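Rio2 kinase (Chaetomium thermophilum, PDB 4GYI) is an atypical RIO-family ATPase and probable serine/threonine protein kinase that acts in maturation of the pre-40S ribosomal subunit. Local coordinates at residues 124-129 / 185-190. Numbering follows the deposited sequence.
Sequences LKIHRL and RHTIVM. With ADP (adenosine-5'-diphosphate), chain B; EDO (1,2-ethanediol), chain D.
Lys125 and Ile188 exchange backbone hydrogen bonds, Lys125 N to Ile188 O at 2.7 Å and Ile188 N to Lys125 O at 2.9 Å; His127 N continues the antiparallel ladder to His186 O. On the face of Lys125 and Ile188, the unbranched thioether of Met190, bent at chi3 (83°), brings CE to 3.9 Å from Lys125 CB, while SD accepts a weak hydrogen bond from ADP N6. With CG anti to the backbone N (chi1 -179°) and the chain extended beyond, Lys125 carries NZ to the α-phosphate, 2.7 Å from ADP O2A. These strands belong to the N-lobe sheet of the kinase fold, where Lys125 is the nucleotide-binding lysine and Glu163 of helix 149-172 its salt-bridge partner. A methionine in its place would probably leave Glu163 and the α-phosphate without their shared positive charge. On the opposite face, β-branched Ile126, Thr187 and Val189 suit extended strands, and apolar Leu124 sets CD1 3.7 Å from Val189 CG2. At the strand end, Ile126 CG2 packs 3.5 Å from His186 CD2. Further out, Asp83 of helix 79-92 is salt-bridged to Arg128 and hydrogen-bonded to His186 NE2, Asp110 takes Arg128 NE, and His90 holds Thr187 OG1.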
ATOM      1  N   LEU A 124       6.159  -7.542   1.177  1.00 30.64           N
ATOM      2  CA  LEU A 124       6.233  -6.257   1.839  1.00 29.48           C
ATOM      3  C   LEU A 124       5.846  -5.184   0.822  1.00 27.38           C
ATOM      4  O   LEU A 124       6.467  -5.066  -0.232  1.00 25.41           O
ATOM      5  CB  LEU A 124       7.647  -5.999   2.353  1.00 26.56           C
ATOM      6  CG  LEU A 124       7.883  -4.597   2.927  1.00 35.45           C
ATOM      7  CD1 LEU A 124       7.144  -4.430   4.246  1.00 34.39           C
ATOM      8  CD2 LEU A 124       9.358  -4.334   3.115  1.00 42.78           C
ATOM      9  N   LYS A 125       4.803  -4.424   1.114  1.00 24.46           N
ATOM     10  CA  LYS A 125       4.406  -3.349   0.205  1.00 23.37           C
ATOM     11  C   LYS A 125       4.805  -2.025   0.835  1.00 23.75           C
ATOM     12  O   LYS A 125       4.531  -1.794   2.007  1.00 24.47           O
ATOM     13  CB  LYS A 125       2.900  -3.371  -0.062  1.00 27.76           C
ATOM     14  CG  LYS A 125       2.402  -2.268  -1.043  1.00 21.48           C
ATOM     15  CD  LYS A 125       0.914  -2.444  -1.308  1.00 25.36           C
ATOM     16  CE  LYS A 125       0.335  -1.339  -2.215  1.00 27.52           C
ATOM     17  NZ  LYS A 125      -1.032  -1.715  -2.704  1.00 27.97           N
ATOM     18  N   ILE A 126       5.477  -1.179   0.060  1.00 17.95           N
ATOM     19  CA  ILE A 126       5.921   0.121   0.538  1.00 22.24           C
ATOM     20  C   ILE A 126       5.226   1.208  -0.268  1.00 26.02           C
ATOM     21  O   ILE A 126       5.402   1.278  -1.470  1.00 21.45           O
ATOM     22  CB  ILE A 126       7.449   0.271   0.358  1.00 24.45           C
ATOM     23  CG1 ILE A 126       8.172  -0.883   1.091  1.00 28.80           C
ATOM     24  CG2 ILE A 126       7.919   1.632   0.888  1.00 26.16           C
ATOM     25  CD1 ILE A 126       9.703  -0.864   0.934  1.00 29.07           C
ATOM     26  N   HIS A 127       4.427   2.043   0.378  1.00 26.33           N
ATOM     27  CA  HIS A 127       3.698   3.068  -0.347  1.00 24.74           C
ATOM     28  C   HIS A 127       4.587   4.255  -0.695  1.00 29.45           C
ATOM     29  O   HIS A 127       5.396   4.710   0.128  1.00 23.71           O
ATOM     30  CB  HIS A 127       2.461   3.518   0.431  1.00 22.69           C
ATOM     31  CG  HIS A 127       1.355   2.510   0.446  1.00 30.38           C
ATOM     32  ND1 HIS A 127       0.387   2.452  -0.537  1.00 27.97           N
ATOM     33  CD2 HIS A 127       1.062   1.515   1.319  1.00 24.16           C
ATOM     34  CE1 HIS A 127      -0.462   1.477  -0.264  1.00 27.56           C
ATOM     35  NE2 HIS A 127      -0.075   0.891   0.856  1.00 31.90           N
ATOM     36  N   ARG A 128       4.419   4.734  -1.929  1.00 22.22           N
ATOM     37  CA  ARG A 128       5.257   5.764  -2.529  1.00 25.69           C
ATOM     38  C   ARG A 128       4.467   6.927  -3.138  1.00 30.79           C
ATOM     39  O   ARG A 128       4.744   7.336  -4.264  1.00 29.87           O
ATOM     40  CB  ARG A 128       6.103   5.123  -3.638  1.00 19.00           C
ATOM     41  CG  ARG A 128       7.077   4.073  -3.105  1.00 26.86           C
ATOM     42  CD  ARG A 128       8.168   4.683  -2.218  1.00 22.30           C
ATOM     43  NE  ARG A 128       9.233   3.708  -1.960  1.00 32.88           N
ATOM     44  CZ  ARG A 128      10.040   3.715  -0.903  1.00 33.09           C
ATOM     45  NH1 ARG A 128       9.924   4.658   0.031  1.00 25.80           N
ATOM     46  NH2 ARG A 128      10.968   2.769  -0.781  1.00 32.01           N
ATOM     47  N   LEU A 129       3.492   7.460  -2.409  1.00 25.14           N
ATOM     48  CA  LEU A 129       2.728   8.606  -2.891  1.00 27.13           C
ATOM     49  C   LEU A 129       3.691   9.773  -3.169  1.00 27.16           C
ATOM     50  O   LEU A 129       4.637   9.970  -2.425  1.00 22.64           O
ATOM     51  CB  LEU A 129       1.677   9.021  -1.840  1.00 28.21           C
ATOM     52  CG  LEU A 129       0.333   8.277  -1.819  1.00 35.59           C
ATOM     53  CD1 LEU A 129       0.537   6.783  -1.695  1.00 48.05           C
ATOM     54  CD2 LEU A 129      -0.524   8.748  -0.670  1.00 31.34           C
ATOM     55  N   ARG A 185       4.187   2.199   9.702  1.00 28.32           N
ATOM     56  CA  ARG A 185       4.395   3.426   8.941  1.00 25.51           C
ATOM     57  C   ARG A 185       3.759   3.329   7.536  1.00 28.27           C
ATOM     58  O   ARG A 185       2.549   3.112   7.409  1.00 29.05           O
ATOM     59  CB  ARG A 185       5.892   3.763   8.884  1.00 25.15           C
ATOM     60  CG  ARG A 185       6.482   4.021  10.252  1.00 30.76           C
ATOM     61  CD  ARG A 185       7.984   3.827  10.245  1.00 40.64           C
ATOM     62  NE  ARG A 185       8.623   4.196  11.510  1.00 33.53           N
ATOM     63  CZ  ARG A 185       8.916   3.335  12.485  1.00 35.17           C
ATOM     64  NH1 ARG A 185       8.613   2.048  12.369  1.00 41.69           N
ATOM     65  NH2 ARG A 185       9.505   3.765  13.573  1.00 37.26           N
ATOM     66  N   HIS A 186       4.576   3.442   6.492  1.00 25.76           N
ATOM     67  CA  HIS A 186       4.078   3.376   5.113  1.00 29.01           C
ATOM     68  C   HIS A 186       4.109   1.963   4.505  1.00 27.81           C
ATOM     69  O   HIS A 186       4.053   1.802   3.278  1.00 24.24           O
ATOM     70  CB  HIS A 186       4.867   4.333   4.210  1.00 26.69           C
ATOM     71  CG  HIS A 186       6.349   4.074   4.177  1.00 27.72           C
ATOM     72  ND1 HIS A 186       7.076   3.718   5.295  1.00 27.45           N
ATOM     73  CD2 HIS A 186       7.243   4.153   3.163  1.00 26.85           C
ATOM     74  CE1 HIS A 186       8.351   3.587   4.971  1.00 27.48           C
ATOM     75  NE2 HIS A 186       8.480   3.835   3.682  1.00 29.72           N
ATOM     76  N   THR A 187       4.205   0.939   5.344  1.00 29.65           N
ATOM     77  CA  THR A 187       4.461  -0.396   4.812  1.00 34.01           C
ATOM     78  C   THR A 187       3.446  -1.417   5.275  1.00 36.46           C
ATOM     79  O   THR A 187       2.850  -1.272   6.341  1.00 42.30           O
ATOM     80  CB  THR A 187       5.890  -0.900   5.162  1.00 23.73           C
ATOM     81  OG1 THR A 187       5.962  -1.237   6.556  1.00 26.28           O
ATOM     82  CG2 THR A 187       6.909   0.164   4.855  1.00 24.25           C
ATOM     83  N   ILE A 188       3.246  -2.455   4.472  1.00 24.86           N
ATOM     84  CA  ILE A 188       2.401  -3.550   4.902  1.00 26.15           C
ATOM     85  C   ILE A 188       3.115  -4.834   4.595  1.00 34.97           C
ATOM     86  O   ILE A 188       3.727  -4.945   3.537  1.00 28.99           O
ATOM     87  CB  ILE A 188       1.064  -3.583   4.149  1.00 34.92           C
ATOM     88  CG1 ILE A 188       0.221  -2.353   4.496  1.00 37.64           C
ATOM     89  CG2 ILE A 188       0.284  -4.869   4.490  1.00 30.33           C
ATOM     90  CD1 ILE A 188      -1.115  -2.323   3.776  1.00 51.35           C
ATOM     91  N   VAL A 189       3.051  -5.788   5.520  1.00 29.20           N
ATOM     92  CA  VAL A 189       3.519  -7.132   5.249  1.00 34.44           C
ATOM     93  C   VAL A 189       2.279  -7.975   5.070  1.00 29.86           C
ATOM     94  O   VAL A 189       1.390  -7.933   5.901  1.00 27.15           O
ATOM     95  CB  VAL A 189       4.380  -7.704   6.401  1.00 36.14           C
ATOM     96  CG1 VAL A 189       4.715  -9.163   6.132  1.00 30.18           C
ATOM     97  CG2 VAL A 189       5.658  -6.906   6.560  1.00 37.00           C
ATOM     98  N   MET A 190       2.190  -8.715   3.969  1.00 26.37           N
ATOM     99  CA  MET A 190       1.009  -9.523   3.735  1.00 26.77           C
ATOM    100  C   MET A 190       1.424 -10.857   3.111  1.00 30.42           C
ATOM    101  O   MET A 190       2.552 -10.995   2.634  1.00 26.24           O
ATOM    102  CB  MET A 190       0.062  -8.778   2.790  1.00 27.72           C
ATOM    103  CG  MET A 190       0.574  -8.740   1.355  1.00 21.54           C
ATOM    104  SD  MET A 190      -0.408  -7.722   0.243  1.00 26.31           S
ATOM    105  CE  MET A 190       0.245  -6.099   0.566  1.00 23.43           C
TER
HETATM  106  PB  ADP B 401       0.438  -0.874  -6.573  1.00 31.41           P
HETATM  107  O1B ADP B 401       1.794  -0.236  -6.752  1.00 36.05           O
HETATM  108  O2B ADP B 401      -0.412  -1.099  -7.799  1.00 27.86           O
HETATM  109  O3B ADP B 401      -0.287  -0.064  -5.406  1.00 36.17           O
HETATM  110  PA  ADP B 401      -0.320  -3.550  -5.793  1.00 30.97           P
HETATM  111  O1A ADP B 401      -1.340  -3.385  -6.887  1.00 31.78           O
HETATM  112  O2A ADP B 401      -0.826  -3.813  -4.381  1.00 32.16           O
HETATM  113  O3A ADP B 401       0.681  -2.286  -5.797  1.00 31.53           O
HETATM  114  O5' ADP B 401       0.704  -4.680  -6.270  1.00 34.30           O
HETATM  115  C5' ADP B 401       1.402  -4.522  -7.513  1.00 27.03           C
HETATM  116  C4' ADP B 401       1.733  -5.895  -8.095  1.00 33.41           C
HETATM  117  O4' ADP B 401       2.470  -6.680  -7.140  1.00 32.80           O
HETATM  118  C3' ADP B 401       0.513  -6.749  -8.437  1.00 37.85           C
HETATM  119  O3' ADP B 401      -0.016  -6.499  -9.743  1.00 39.65           O
HETATM  120  C2' ADP B 401       1.036  -8.164  -8.306  1.00 44.93           C
HETATM  121  O2' ADP B 401       1.841  -8.501  -9.441  1.00 43.80           O
HETATM  122  C1' ADP B 401       2.031  -8.043  -7.179  1.00 40.80           C
HETATM  123  N9  ADP B 401       1.458  -8.318  -5.846  1.00 36.94           N
HETATM  124  C8  ADP B 401       1.087  -7.389  -4.946  1.00 32.64           C
HETATM  125  N7  ADP B 401       0.647  -7.963  -3.795  1.00 29.53           N
HETATM  126  C5  ADP B 401       0.763  -9.295  -3.975  1.00 27.83           C
HETATM  127  C6  ADP B 401       0.494 -10.497  -3.166  1.00 27.24           C
HETATM  128  N6  ADP B 401       0.007 -10.375  -1.914  1.00 27.04           N
HETATM  129  N1  ADP B 401       0.754 -11.699  -3.718  1.00 36.53           N
HETATM  130  C2  ADP B 401       1.256 -11.835  -4.965  1.00 30.82           C
HETATM  131  N3  ADP B 401       1.530 -10.789  -5.755  1.00 35.82           N
HETATM  132  C4  ADP B 401       1.300  -9.523  -5.321  1.00 32.71           C
HETATM  133  C1  EDO D 403       6.922   8.786   0.418  1.00 40.01           C
HETATM  134  O1  EDO D 403       5.775   8.324  -0.302  1.00 35.21           O
HETATM  135  C2  EDO D 403       7.892   7.628   0.582  1.00 36.45           C
HETATM  136  O2  EDO D 403       7.167   6.521   1.085  1.00 34.37           O